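Local coordinates for adhesin LabA (Helicobacter pylori, PDB 6GMM), which is a lectin-like bacterial adhesin specific for LacdiNAc sugars, through which the bacterium probably attaches to the gastric mucosa, at residues 255-258 / 259-262; 297-300 / 301-305; 397-400 / 401-405. All coordinates share one frame; numbering follows the deposited sequence.

Contact 1: 255-258 / 259-262; sequences AVEQ and SKIV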
loop_
_atom_site.group_PDB
_atom_site.type_symbol
_atom_site.label_atom_id
_atom_site.label_comp_id
_atom_site.label_asym_id
_atom_site.label_seq_id
_atom_site.Cartn_x
_atom_site.Cartn_y
_atom_site.Cartn_z
ATOM N N ALA A 255 0.752 2.569 4.357
ATOM C CA ALA A 255 0.795 3.676 3.381
ATOM C C ALA A 255 0.373 5.009 4.013
ATOM O O ALA A 255 0.884 6.048 3.630
ATOM C CB ALA A 255 -0.104 3.361 2.192
ATOM N N VAL A 256 -0.577 4.965 4.975
ATOM C CA VAL A 256 -1.169 6.118 5.666
ATOM C C VAL A 256 -0.158 6.700 6.648
ATOM O O VAL A 256 -0.079 7.921 6.737
ATOM C CB VAL A 256 -2.549 5.746 6.304
ATOM C CG1 VAL A 256 -3.082 6.877 7.182
ATOM C CG2 VAL A 256 -3.564 5.413 5.220
ATOM N N GLU A 257 0.639 5.843 7.343
ATOM C CA GLU A 257 1.711 6.271 8.263
ATOM C C GLU A 257 2.828 6.989 7.472
ATOM O O GLU A 257 3.316 8.046 7.888
ATOM C CB GLU A 257 2.350 5.052 8.974
ATOM C CG GLU A 257 1.783 4.735 10.351
ATOM C CD GLU A 257 2.000 5.802 11.413
ATOM O OE1 GLU A 257 3.142 5.945 11.910
ATOM O OE2 GLU A 257 1.008 6.468 11.779
ATOM N N GLN A 258 3.223 6.390 6.325
ATOM C CA GLN A 258 4.286 6.879 5.452
ATOM C C GLN A 258 3.910 8.214 4.829
ATOM O O GLN A 258 4.802 8.995 4.511
ATOM C CB GLN A 258 4.629 5.839 4.357
ATOM C CG GLN A 258 5.248 4.533 4.888
ATOM C CD GLN A 258 6.619 4.765 5.473
ATOM O OE1 GLN A 258 7.493 5.361 4.837
ATOM N NE2 GLN A 258 6.838 4.320 6.709
ATOM N N SER A 259 2.600 8.479 4.679
ATOM C CA SER A 259 2.090 9.726 4.129
ATOM C C SER A 259 2.378 10.883 5.076
ATOM O O SER A 259 2.463 12.013 4.603
ATOM C CB SER A 259 0.595 9.623 3.847
ATOM O OG SER A 259 0.352 8.685 2.812
ATOM N N LYS A 260 2.558 10.619 6.398
ATOM C CA LYS A 260 2.946 11.675 7.358
ATOM C C LYS A 260 4.303 12.241 6.925
ATOM O O LYS A 260 4.517 13.455 6.993
ATOM C CB LYS A 260 3.132 11.103 8.778
ATOM C CG LYS A 260 1.873 10.646 9.496
ATOM C CD LYS A 260 2.255 10.084 10.869
ATOM C CE LYS A 260 1.050 9.698 11.696
ATOM N NZ LYS A 260 1.453 9.002 12.954
ATOM N N ILE A 261 5.239 11.337 6.527
ATOM C CA ILE A 261 6.581 11.688 6.087
ATOM C C ILE A 261 6.481 12.588 4.850
ATOM O O ILE A 261 6.973 13.711 4.885
ATOM C CB ILE A 261 7.501 10.455 5.866
ATOM C CG1 ILE A 261 7.566 9.535 7.117
ATOM C CG2 ILE A 261 8.899 10.899 5.436
ATOM C CD1 ILE A 261 8.062 8.077 6.853
ATOM N N VAL A 262 5.774 12.125 3.803
ATOM C CA VAL A 262 5.547 12.873 2.562
ATOM C C VAL A 262 4.968 14.231 2.904
ATOM O O VAL A 262 5.475 15.223 2.413
ATOM C CB VAL A 262 4.597 12.099 1.626
ATOM C CG1 VAL A 262 4.344 12.869 0.345
ATOM C CG2 VAL A 262 5.130 10.711 1.318
#

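Contact 2: 297-300 / 301-305; sequences QAEI and LNRAQ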
loop_
_atom_site.group_PDB
_atom_site.type_symbol
_atom_site.label_atom_id
_atom_site.label_comp_id
_atom_site.label_asym_id
_atom_site.label_seq_id
_atom_site.Cartn_x
_atom_site.Cartn_y
_atom_site.Cartn_z
ATOM N N GLN A 297 7.728 7.809 -0.221
ATOM C CA GLN A 297 6.963 7.724 -1.472
ATOM C C GLN A 297 7.096 6.348 -2.115
ATOM O O GLN A 297 6.120 5.826 -2.635
ATOM C CB GLN A 297 7.424 8.805 -2.471
ATOM C CG GLN A 297 7.070 10.214 -2.001
ATOM C CD GLN A 297 7.165 11.225 -3.098
ATOM O OE1 GLN A 297 6.858 10.949 -4.260
ATOM N NE2 GLN A 297 7.522 12.442 -2.731
ATOM N N ALA A 298 8.289 5.751 -2.063
ATOM C CA ALA A 298 8.489 4.423 -2.632
ATOM C C ALA A 298 7.747 3.371 -1.836
ATOM O O ALA A 298 7.232 2.430 -2.458
ATOM C CB ALA A 298 9.967 4.087 -2.726
ATOM N N GLU A 299 7.666 3.531 -0.472
ATOM C CA GLU A 299 6.937 2.595 0.423
ATOM C C GLU A 299 5.462 2.611 0.141
ATOM O O GLU A 299 4.877 1.554 -0.067
ATOM C CB GLU A 299 7.173 2.876 1.914
ATOM C CG GLU A 299 7.948 1.788 2.634
ATOM C CD GLU A 299 7.275 0.433 2.746
ATOM O OE1 GLU A 299 7.309 -0.334 1.758
ATOM O OE2 GLU A 299 6.807 0.099 3.858
ATOM N N ILE A 300 4.862 3.820 0.094
ATOM C CA ILE A 300 3.459 4.042 -0.264
ATOM C C ILE A 300 3.130 3.241 -1.522
ATOM O O ILE A 300 2.170 2.480 -1.527
ATOM C CB ILE A 300 3.188 5.541 -0.457
ATOM C CG1 ILE A 300 3.288 6.275 0.895
ATOM C CG2 ILE A 300 1.853 5.767 -1.169
ATOM C CD1 ILE A 300 3.216 7.725 0.830
ATOM N N LEU A 301 3.957 3.354 -2.546
ATOM C CA LEU A 301 3.777 2.610 -3.788
ATOM C C LEU A 301 3.849 1.084 -3.582
ATOM O O LEU A 301 2.993 0.348 -4.104
ATOM C CB LEU A 301 4.785 3.106 -4.841
ATOM C CG LEU A 301 4.506 4.546 -5.315
ATOM C CD1 LEU A 301 5.524 5.017 -6.361
ATOM C CD2 LEU A 301 3.051 4.710 -5.793
ATOM N N ASN A 302 4.812 0.622 -2.745
ATOM C CA ASN A 302 4.978 -0.806 -2.434
ATOM C C ASN A 302 3.661 -1.290 -1.837
ATOM O O ASN A 302 3.073 -2.249 -2.355
ATOM C CB ASN A 302 6.129 -1.016 -1.420
ATOM C CG ASN A 302 6.268 -2.421 -0.864
ATOM O OD1 ASN A 302 5.621 -2.806 0.121
ATOM N ND2 ASN A 302 7.146 -3.207 -1.461
ATOM N N ARG A 303 3.178 -0.570 -0.802
ATOM C CA ARG A 303 1.942 -0.887 -0.081
ATOM C C ARG A 303 0.690 -0.843 -0.947
ATOM O O ARG A 303 -0.087 -1.790 -0.877
ATOM C CB ARG A 303 1.800 -0.010 1.170
ATOM C CG ARG A 303 2.963 -0.204 2.151
ATOM C CD ARG A 303 3.143 -1.653 2.567
ATOM N NE ARG A 303 4.426 -1.838 3.243
ATOM C CZ ARG A 303 4.782 -2.931 3.906
ATOM N NH1 ARG A 303 5.965 -2.996 4.504
ATOM N NH2 ARG A 303 3.946 -3.959 4.005
ATOM N N ALA A 304 0.500 0.208 -1.786
ATOM C CA ALA A 304 -0.674 0.297 -2.692
ATOM C C ALA A 304 -0.696 -0.937 -3.614
ATOM O O ALA A 304 -1.721 -1.577 -3.761
ATOM C CB ALA A 304 -0.614 1.568 -3.525
ATOM N N GLN A 305 0.423 -1.295 -4.204
ATOM C CA GLN A 305 0.507 -2.504 -5.033
ATOM C C GLN A 305 0.204 -3.783 -4.202
ATOM O O GLN A 305 -0.494 -4.675 -4.702
ATOM C CB GLN A 305 1.900 -2.592 -5.724
ATOM C CG GLN A 305 2.067 -3.793 -6.676
ATOM C CD GLN A 305 1.032 -3.925 -7.783
ATOM O OE1 GLN A 305 0.431 -2.950 -8.256
ATOM N NE2 GLN A 305 0.863 -5.144 -8.273
#

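Contact 3: 397-400 / 401-405; sequences EHYD and SITAA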
loop_
_atom_site.group_PDB
_atom_site.type_symbol
_atom_site.label_atom_id
_atom_site.label_comp_id
_atom_site.label_asym_id
_atom_site.label_seq_id
_atom_site.Cartn_x
_atom_site.Cartn_y
_atom_site.Cartn_z
ATOM N N GLU A 397 37.651 2.821 -3.392
ATOM C CA GLU A 397 37.840 1.463 -2.859
ATOM C C GLU A 397 37.481 0.445 -3.923
ATOM O O GLU A 397 38.212 -0.527 -4.122
ATOM C CB GLU A 397 36.949 1.241 -1.626
ATOM C CG GLU A 397 37.455 1.946 -0.381
ATOM C CD GLU A 397 36.563 1.860 0.845
ATOM O OE1 GLU A 397 35.752 0.906 0.944
ATOM O OE2 GLU A 397 36.706 2.733 1.730
ATOM N N HIS A 398 36.323 0.676 -4.594
ATOM C CA HIS A 398 35.816 -0.130 -5.698
ATOM C C HIS A 398 36.817 -0.139 -6.837
ATOM O O HIS A 398 37.091 -1.218 -7.351
ATOM C CB HIS A 398 34.460 0.392 -6.153
ATOM C CG HIS A 398 33.329 -0.148 -5.340
ATOM N ND1 HIS A 398 33.272 0.032 -3.971
ATOM C CD2 HIS A 398 32.258 -0.875 -5.729
ATOM C CE1 HIS A 398 32.172 -0.580 -3.571
ATOM N NE2 HIS A 398 31.528 -1.140 -4.593
ATOM N N TYR A 399 37.424 1.036 -7.177
ATOM C CA TYR A 399 38.458 1.146 -8.241
ATOM C C TYR A 399 39.646 0.236 -7.931
ATOM O O TYR A 399 40.079 -0.534 -8.796
ATOM C CB TYR A 399 38.936 2.609 -8.429
ATOM C CG TYR A 399 39.971 2.778 -9.518
ATOM C CD1 TYR A 399 41.333 2.649 -9.243
ATOM C CD2 TYR A 399 39.596 3.078 -10.824
ATOM C CE1 TYR A 399 42.290 2.757 -10.250
ATOM C CE2 TYR A 399 40.548 3.221 -11.835
ATOM C CZ TYR A 399 41.893 3.049 -11.545
ATOM O OH TYR A 399 42.828 3.187 -12.534
ATOM N N ASP A 400 40.183 0.357 -6.701
ATOM C CA ASP A 400 41.280 -0.446 -6.179
ATOM C C ASP A 400 40.901 -1.950 -6.168
ATOM O O ASP A 400 41.716 -2.773 -6.581
ATOM C CB ASP A 400 41.670 0.034 -4.765
ATOM C CG ASP A 400 42.300 1.424 -4.652
ATOM O OD1 ASP A 400 42.896 1.904 -5.663
ATOM O OD2 ASP A 400 42.264 2.002 -3.540
ATOM N N SER A 401 39.658 -2.293 -5.734
ATOM C CA SER A 401 39.140 -3.672 -5.694
ATOM C C SER A 401 39.122 -4.348 -7.088
ATOM O O SER A 401 39.447 -5.533 -7.193
ATOM C CB SER A 401 37.739 -3.707 -5.084
ATOM O OG SER A 401 37.755 -3.722 -3.666
ATOM N N ILE A 402 38.725 -3.586 -8.139
ATOM C CA ILE A 402 38.628 -4.010 -9.545
ATOM C C ILE A 402 40.037 -4.237 -10.123
ATOM O O ILE A 402 40.297 -5.280 -10.747
ATOM C CB ILE A 402 37.796 -2.968 -10.368
ATOM C CG1 ILE A 402 36.309 -3.059 -10.022
ATOM C CG2 ILE A 402 38.017 -3.118 -11.879
ATOM C CD1 ILE A 402 35.479 -1.804 -10.297
ATOM N N THR A 403 40.942 -3.270 -9.893
ATOM C CA THR A 403 42.329 -3.346 -10.363
ATOM C C THR A 403 42.993 -4.606 -9.798
ATOM O O THR A 403 43.639 -5.343 -10.542
ATOM C CB THR A 403 43.078 -2.056 -10.047
ATOM O OG1 THR A 403 42.289 -0.966 -10.510
ATOM C CG2 THR A 403 44.443 -1.989 -10.734
ATOM N N ALA A 404 42.751 -4.886 -8.507
ATOM C CA ALA A 404 43.259 -6.071 -7.818
ATOM C C ALA A 404 42.691 -7.350 -8.461
ATOM O O ALA A 404 43.463 -8.238 -8.823
ATOM C CB ALA A 404 42.883 -6.015 -6.340
ATOM N N ALA A 405 41.367 -7.401 -8.666
ATOM C CA ALA A 405 40.654 -8.537 -9.256
ATOM C C ALA A 405 41.161 -8.876 -10.651
ATOM O O ALA A 405 41.425 -10.044 -10.932
ATOM C CB ALA A 405 39.142 -8.274 -9.268
#

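Contact 1: 255-258 / 259-262
Glu257 and Lys260, one turn apart on helix 239-264, supply the charged part of this contact. Their side chains run side by side in the same direction, and NZ of Lys260 forms a salt bridge with OE2 of Glu257 at 2.8 Å. The ammonium meets that oxygen on its syn side, 22° out of the carboxylate plane. Lys260 is extended beyond CG and passes Glu257 O on its way, CB at 3.2 Å and CG at 3.4 Å from it, while the bend at chi2 swings the carboxylate of Glu257 round to meet NZ. Both residues are exposed, so solvent probably weakens the attraction.

Hydrogen bonding to the backbone forms a second group. The hydroxyl OG of Ser259 donates to O of Ala255 at 2.8 Å. With chi1 at -66°, OG stands beside the residue's own backbone N and can turn back to the preceding turn. The bond gives the hydroxyl of this buried serine an acceptor and supplements the weak bond from Ser259 N to the same carbonyl. The alpha-helical bonding is irregular here and partly replaced by three-residue bonds of 3-10 type: Lys260 N donates to O of Glu257 at 3.1 Å from well above the carbonyl plane (58° out), and O of Gln258 receives weak bonds from both Ile261 N and Val262 N.

Van der Waals contact is lighter. Gln258, bent at chi2, lies alongside Ile261, whose end methyl CD1 sits beside the amide, nearest to OE1 at 3.4 Å.

Beyond the segments, Ser259 and Val262 touch Ile50 of helix 32-50 and Ile300 of helix 287-311. An outer ion pair three residues apart, with an inner serine bonded to the main chain, is characteristic of an amphipathic helix in a helical bundle, here within the SabA-like adhesion domain.

Contact 2: 297-300 / 301-305
An ion pair four residues apart, between Glu299 and Arg303, marks one side of helix 287-311, which runs through the helical body of the adhesin. Arg303 approaches side-on and directs two nitrogens at a single oxygen: NE lies 3.1 Å and NH1 3.3 Å from Glu299 OE2. That oxygen sits only 6° out of the guanidinium plane, although the carboxylate as a whole is turned 75° against it. Bends at chi2 in both chains bring the groups together over one turn. The third guanidinium nitrogen, NH2, is hydrogen-bonded to OD1 of Asn251 on helix 239-264, so the arginine joins two helices.

Underneath, the backbone is regularly alpha-helical. Arg303 N donates to Glu299 O at 2.8 Å, linking the same two residues a second time, and Ala304 N reaches Ile300 O at 2.8 Å. Ile300 packs on the same neighbour as the ion pair, against Ser259 and Val262 of helix 239-264, whereas Leu301 meets Ile375 of helix 369-386 on another side.

Asn302 lies alongside Glu299 with OD1 3.4 Å from OE1. These are two acceptors, and their proximity is probably mildly unfavourable; the positive charge of Arg303 probably compensates for it by stabilising the carboxylate.

Contact 3: 397-400 / 401-405
Tyr399 holds CG anti to the backbone N (chi1 -179°), while Thr403 turns OG1 to lie beside its own N (chi1 -50°), and these two settings bring the threonine hydroxyl over one face of the tyrosine ring. The two residues stand four apart on helix 388-408, where the threonine makes a side-chain to main-chain hydrogen bond back to the preceding turn. OG1 donates to Tyr399 O at 2.8 Å, and Thr403 N reaches the same oxygen at 3.1 Å. The two donors share one acceptor, and the OG1 bond itself should hold the threonine side chain in this torsion.

Ser401 repeats the scheme more loosely: its N bonds to Glu397 O at 2.8 Å, but the bond from OG to that oxygen is weak. On the inner side Ile402 lays CG1 3.3 Å from His398 O. It is buried against Leu15 and Tyr19 of helix 4-28 and against Val419 of strand 419-423, and Tyr399 also touches Tyr19 and Val419, so both residues join this helix to its neighbours.

The two donors of Thr403 approach the carbonyl of Tyr399 from opposite faces of its plane, with OG1 35° out of it and 3.7 Å from Tyr399 CE1.

Contacts 1 and 2 belong to consecutive helices packed against each other near the middle of the molecule, with the centres of the two contacts about 10 Å apart. Ile300 makes the join: its CD1 packs 3.6 Å from Val262 CG2 and also on Ser259 OG. Both contacts are partly buried and pair a glutamate with a basic residue, the first through one nitrogen among exposed residues, the second through two nitrogens of an arginine that also reaches the neighbouring helix. Contact 3 stands apart, its centre about 36 Å from that of contact 2. It is a surface contact without an ion pair, relying instead on hydroxyls turned back onto the main chain, as Ser259 does in contact 1.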